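Local structure of predicted protein (Acinetobacter sp. RUH2624, 4MEA) at residues A[63-68]-A[89-94]; A[146-151]-A[262-267]. The protein probably hydrolyses epoxides to vicinal diols as a secreted, Cif-type epoxide hydrolase of the alpha/beta hydrolase fold, and is regarded as a virulence factor. All coordinates share one frame; numbering follows the deposited sequence.

Interaction 1: residues A[63-68]-A[89-94]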
loop_
_atom_site.group_PDB
_atom_site.type_symbol
_atom_site.label_atom_id
_atom_site.label_comp_id
_atom_site.label_asym_id
_atom_site.label_seq_id
_atom_site.Cartn_x
_atom_site.Cartn_y
_atom_site.Cartn_z
ATOM N N PHE A 63 13.973 11.054 23.898
ATOM C CA PHE A 63 12.773 10.462 23.286
ATOM C C PHE A 63 12.706 10.821 21.811
ATOM O O PHE A 63 12.778 11.997 21.454
ATOM C CB PHE A 63 11.488 10.988 23.932
ATOM C CG PHE A 63 11.367 10.715 25.408
ATOM C CD1 PHE A 63 10.761 9.554 25.866
ATOM C CD2 PHE A 63 11.809 11.648 26.337
ATOM C CE1 PHE A 63 10.627 9.312 27.234
ATOM C CE2 PHE A 63 11.679 11.413 27.705
ATOM C CZ PHE A 63 11.091 10.245 28.152
ATOM N N ILE A 64 12.522 9.813 20.966
ATOM C CA ILE A 64 12.488 9.999 19.519
ATOM C C ILE A 64 11.170 9.493 18.908
ATOM O O ILE A 64 10.894 8.284 18.899
ATOM C CB ILE A 64 13.660 9.270 18.841
ATOM C CG1 ILE A 64 15.000 9.687 19.470
ATOM C CG2 ILE A 64 13.648 9.538 17.338
ATOM C CD1 ILE A 64 15.387 11.167 19.200
ATOM N N HIS A 65 10.373 10.423 18.384
ATOM C CA HIS A 65 9.072 10.112 17.789
ATOM C C HIS A 65 9.198 9.457 16.415
ATOM O O HIS A 65 10.303 9.271 15.896
ATOM C CB HIS A 65 8.274 11.415 17.629
ATOM C CG HIS A 65 8.759 12.276 16.502
ATOM N ND1 HIS A 65 8.289 12.146 15.211
ATOM C CD2 HIS A 65 9.699 13.250 16.464
ATOM C CE1 HIS A 65 8.908 13.014 14.430
ATOM N NE2 HIS A 65 9.767 13.699 15.167
ATOM N N GLY A 66 8.055 9.134 15.817
ATOM C CA GLY A 66 8.012 8.614 14.459
ATOM C C GLY A 66 6.942 9.272 13.603
ATOM O O GLY A 66 6.540 10.411 13.864
ATOM N N PHE A 67 6.470 8.542 12.587
ATOM C CA PHE A 67 5.531 9.066 11.596
ATOM C C PHE A 67 4.168 9.365 12.205
ATOM O O PHE A 67 3.643 8.570 12.986
ATOM C CB PHE A 67 5.371 8.052 10.461
ATOM C CG PHE A 67 4.446 8.498 9.371
ATOM C CD1 PHE A 67 4.857 9.435 8.434
ATOM C CD2 PHE A 67 3.182 7.941 9.245
ATOM C CE1 PHE A 67 4.016 9.835 7.405
ATOM C CE2 PHE A 67 2.331 8.339 8.215
ATOM C CZ PHE A 67 2.756 9.285 7.294
ATOM N N GLY A 68 3.598 10.509 11.838
ATOM C CA GLY A 68 2.334 10.951 12.408
ATOM C C GLY A 68 2.498 11.699 13.719
ATOM O O GLY A 68 1.518 12.203 14.284
ATOM N N ALA A 89 13.267 15.625 23.958
ATOM C CA ALA A 89 12.526 15.045 22.841
ATOM C C ALA A 89 12.877 15.814 21.576
ATOM O O ALA A 89 12.682 17.029 21.499
ATOM C CB ALA A 89 11.018 15.080 23.106
ATOM N N ILE A 90 13.418 15.098 20.597
ATOM C CA ILE A 90 13.920 15.710 19.376
ATOM C C ILE A 90 13.010 15.388 18.197
ATOM O O ILE A 90 12.570 14.244 18.040
ATOM C CB ILE A 90 15.342 15.180 19.056
ATOM C CG1 ILE A 90 16.278 15.407 20.249
ATOM C CG2 ILE A 90 15.885 15.823 17.776
ATOM C CD1 ILE A 90 17.599 14.633 20.147
ATOM N N ASP A 91 12.734 16.396 17.370
ATOM C CA ASP A 91 12.042 16.191 16.100
ATOM C C ASP A 91 12.978 15.520 15.090
ATOM O O ASP A 91 14.069 16.028 14.825
ATOM C CB ASP A 91 11.565 17.528 15.518
ATOM C CG ASP A 91 10.340 18.067 16.220
ATOM O OD1 ASP A 91 9.693 17.290 16.959
ATOM O OD2 ASP A 91 10.014 19.263 16.017
ATOM N N LEU A 92 12.555 14.388 14.529
ATOM C CA LEU A 92 13.373 13.687 13.527
ATOM C C LEU A 92 13.767 14.618 12.394
ATOM O O LEU A 92 12.992 15.496 11.999
ATOM C CB LEU A 92 12.612 12.497 12.935
ATOM C CG LEU A 92 12.573 11.192 13.731
ATOM C CD1 LEU A 92 11.656 10.165 13.036
ATOM C CD2 LEU A 92 13.989 10.636 13.898
ATOM N N PRO A 93 14.964 14.412 11.839
ATOM C CA PRO A 93 15.382 15.206 10.680
ATOM C C PRO A 93 14.253 15.304 9.642
ATOM O O PRO A 93 13.676 14.287 9.243
ATOM C CB PRO A 93 16.562 14.406 10.124
ATOM C CG PRO A 93 17.151 13.729 11.338
ATOM C CD PRO A 93 15.942 13.368 12.193
ATOM N N GLY A 94 13.938 16.528 9.230
ATOM C CA GLY A 94 12.901 16.767 8.241
ATOM C C GLY A 94 11.495 16.923 8.794
ATOM O O GLY A 94 10.650 17.562 8.164
HETATM O O HOH W 1 10.801 13.044 19.790
#

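Interaction 2: residues A[146-151]-A[262-267]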
loop_
_atom_site.group_PDB
_atom_site.type_symbol
_atom_site.label_atom_id
_atom_site.label_comp_id
_atom_site.label_asym_id
_atom_site.label_seq_id
_atom_site.Cartn_x
_atom_site.Cartn_y
_atom_site.Cartn_z
ATOM N N ASN A 146 25.903 1.354 18.091
ATOM C CA ASN A 146 27.272 1.861 18.061
ATOM C C ASN A 146 27.674 2.657 19.299
ATOM O O ASN A 146 28.839 3.029 19.449
ATOM C CB ASN A 146 27.502 2.714 16.810
ATOM C CG ASN A 146 27.609 1.879 15.558
ATOM O OD1 ASN A 146 28.085 0.747 15.602
ATOM N ND2 ASN A 146 27.154 2.424 14.434
ATOM N N ASN A 147 26.712 2.934 20.175
ATOM C CA ASN A 147 26.974 3.768 21.348
ATOM C C ASN A 147 26.526 3.127 22.650
ATOM O O ASN A 147 26.075 3.807 23.575
ATOM C CB ASN A 147 26.341 5.151 21.187
ATOM C CG ASN A 147 26.958 5.942 20.051
ATOM O OD1 ASN A 147 28.014 6.553 20.217
ATOM N ND2 ASN A 147 26.308 5.931 18.884
ATOM N N GLN A 148 26.656 1.810 22.727
ATOM C CA GLN A 148 26.277 1.107 23.940
ATOM C C GLN A 148 27.251 1.449 25.062
ATOM O O GLN A 148 28.469 1.391 24.884
ATOM C CB GLN A 148 26.211 -0.394 23.682
ATOM C CG GLN A 148 25.128 -0.730 22.683
ATOM C CD GLN A 148 25.012 -2.201 22.428
ATOM O OE1 GLN A 148 24.464 -2.942 23.244
ATOM N NE2 GLN A 148 25.527 -2.643 21.286
ATOM N N GLY A 149 26.702 1.800 26.220
ATOM C CA GLY A 149 27.502 2.348 27.300
ATOM C C GLY A 149 27.128 3.805 27.502
ATOM O O GLY A 149 26.634 4.177 28.563
ATOM N N TYR A 150 27.359 4.637 26.487
ATOM C CA TYR A 150 26.789 5.977 26.507
ATOM C C TYR A 150 25.270 5.835 26.607
ATOM O O TYR A 150 24.626 6.496 27.421
ATOM C CB TYR A 150 27.180 6.782 25.274
ATOM C CG TYR A 150 26.543 8.156 25.241
ATOM C CD1 TYR A 150 27.101 9.223 25.940
ATOM C CD2 TYR A 150 25.375 8.383 24.526
ATOM C CE1 TYR A 150 26.514 10.478 25.921
ATOM C CE2 TYR A 150 24.776 9.632 24.502
ATOM C CZ TYR A 150 25.349 10.676 25.195
ATOM O OH TYR A 150 24.746 11.916 25.167
ATOM N N ILE A 151 24.701 4.962 25.773
ATOM C CA ILE A 151 23.322 4.525 25.970
ATOM C C ILE A 151 23.340 3.373 26.971
ATOM O O ILE A 151 23.893 2.303 26.694
ATOM C CB ILE A 151 22.663 4.045 24.660
ATOM C CG1 ILE A 151 22.909 5.032 23.517
ATOM C CG2 ILE A 151 21.160 3.818 24.871
ATOM C CD1 ILE A 151 22.165 6.355 23.658
ATOM N N LYS A 262 24.793 -6.674 18.007
ATOM C CA LYS A 262 23.514 -6.826 18.676
ATOM C C LYS A 262 23.555 -6.010 19.963
ATOM O O LYS A 262 24.591 -5.432 20.311
ATOM C CB LYS A 262 23.252 -8.291 19.008
ATOM C CG LYS A 262 23.196 -9.196 17.794
ATOM C CD LYS A 262 23.061 -10.653 18.211
ATOM C CE LYS A 262 23.025 -11.567 16.994
ATOM N NZ LYS A 262 22.992 -13.007 17.383
ATOM N N LEU A 263 22.429 -5.969 20.664
ATOM C CA LEU A 263 22.327 -5.211 21.904
ATOM C C LEU A 263 22.807 -6.005 23.118
ATOM O O LEU A 263 22.259 -7.063 23.437
ATOM C CB LEU A 263 20.890 -4.729 22.119
ATOM C CG LEU A 263 20.413 -3.697 21.091
ATOM C CD1 LEU A 263 18.979 -3.279 21.385
ATOM C CD2 LEU A 263 21.360 -2.481 21.033
ATOM N N THR A 264 23.837 -5.481 23.782
ATOM C CA THR A 264 24.383 -6.083 24.998
ATOM C C THR A 264 23.974 -5.289 26.239
ATOM O O THR A 264 24.288 -5.671 27.361
ATOM C CB THR A 264 25.927 -6.183 24.942
ATOM O OG1 THR A 264 26.488 -4.874 24.805
ATOM C CG2 THR A 264 26.375 -7.028 23.745
ATOM N N ILE A 265 23.291 -4.169 26.029
ATOM C CA ILE A 265 22.716 -3.406 27.130
ATOM C C ILE A 265 21.273 -3.863 27.293
ATOM O O ILE A 265 20.702 -4.448 26.370
ATOM C CB ILE A 265 22.713 -1.885 26.842
ATOM C CG1 ILE A 265 21.842 -1.567 25.626
ATOM C CG2 ILE A 265 24.138 -1.351 26.648
ATOM C CD1 ILE A 265 21.567 -0.063 25.447
ATOM N N PRO A 266 20.678 -3.607 28.468
ATOM C CA PRO A 266 19.272 -3.965 28.655
ATOM C C PRO A 266 18.408 -3.244 27.622
ATOM O O PRO A 266 18.629 -2.062 27.342
ATOM C CB PRO A 266 18.965 -3.448 30.064
ATOM C CG PRO A 266 20.312 -3.398 30.751
ATOM C CD PRO A 266 21.265 -2.994 29.676
ATOM N N SER A 267 17.443 -3.953 27.053
ATOM C CA SER A 267 16.561 -3.360 26.062
ATOM C C SER A 267 15.123 -3.794 26.310
ATOM O O SER A 267 14.871 -4.806 26.968
ATOM C CB SER A 267 16.997 -3.751 24.655
ATOM O OG SER A 267 16.900 -5.149 24.459
#

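Interaction 1: residues A[63-68]-A[89-94]
One face of the His65 imidazole carries Leu92, whose CG lies 4.3 Å from the ring centroid as a CH-pi contact. Asp91 CA and water 1 sit in plane at the ring's edge. NE2 accepts the hydrogen of Leu92 N at 2.9 Å, a straight bond (166°) although its donor stands out of the ring plane. Across the ring, ND1 donates to Gly66 O at 2.8 Å, almost within that plane, so both nitrogens are engaged and the ring flip is fixed. With chi1 at 74°, His65 CG sits between the backbone N and the carbonyl carbon, which swings the ring over to segment 89-94. These are the C-terminal ends of parallel strands 61-64 and 87-90, joined through helix 75-81 in a beta-alpha-beta crossover; the His-Gly turn is consistent with the one that helps form the oxyanion hole in related epoxide hydrolases. Phe63 O takes Ile90 N at 3.3 Å. Beyond it the strands diverge and water 1 bridges them, donating to Phe63 O and Ile90 O and accepting from His65 N. Ile64 CG2 meets Leu92 CD2 at 3.6 Å, the side chains crossing at about a right angle. The Asp91 carboxylate bonds His50 ND1, Trp71 N and Gln97 N.

Interaction 2: residues A[146-151]-A[262-267]
Strands 151-157 and 267-272 run parallel as neighbours in the central sheet of the alpha/beta hydrolase fold, and this contact ties together the two loops that feed into their N-terminal ends. Gln148 does most of the work. Its side chain leaves the loop with CG anti to the carbonyl carbon (chi1 -64°) and continues extended through CD, reaching across to lay its amide against the backbone of 262-265. OE1 accepts two backbone hydrogens from consecutive residues. The shorter bond, from Thr264 N at 2.7 Å, lies in the carbonyl plane on a lone pair; the longer and more bent one, from Ile265 N at 3.3 Å, arrives nearly head-on to the carbonyl. On the other arm of the amide, NE2 donates to Lys262 O at 3.1 Å, with the donor tilted from that carbonyl's plane, and it also bonds to Ala145 O.

Ile265 supplies the apolar half. Its CG2 rests against Gln148 CB at 3.7 Å, while CD1 reaches over to Ile151 CG2 at 3.9 Å and also approaches Ile151 O. That same carbonyl receives Gly149 N at 2.9 Å, a bond that curls 146-151 back on itself. Leu263 CD2 flanks the amide, 3.8 Å from Gln148 OE1, and the Leu263 side chain also packs on Tyr141 and Val144 of helix 136-146.

Because OE1 takes two backbone N-H groups of 262-267 and NE2 gives to carbonyls, the bonding pattern settles which end of the Gln148 amide is oxygen, and one neutral side chain satisfies three backbone groups of a loop without regular structure.

Both contacts belong to the same central sheet but occupy opposite ends of its parallel strands. Interaction 1 lies at the C-terminal ends of 61-64 and 87-90, about 6 Å from the centre of the chain; interaction 2 lies where 151-157 and 267-272 begin, about 19 Å from it. Their centres are 21 Å apart and their nearest atoms about 9 Å, without touching. Strand 128-133 runs between them, and Tyr130 on it meets both Ile64 and Ile151. Phe67 N bonds to Asp134 OD2, just past that strand, in the position where related epoxide hydrolases carry their nucleophile. Interaction 1 therefore probably borders the active site, and interaction 2 is probably remote from it.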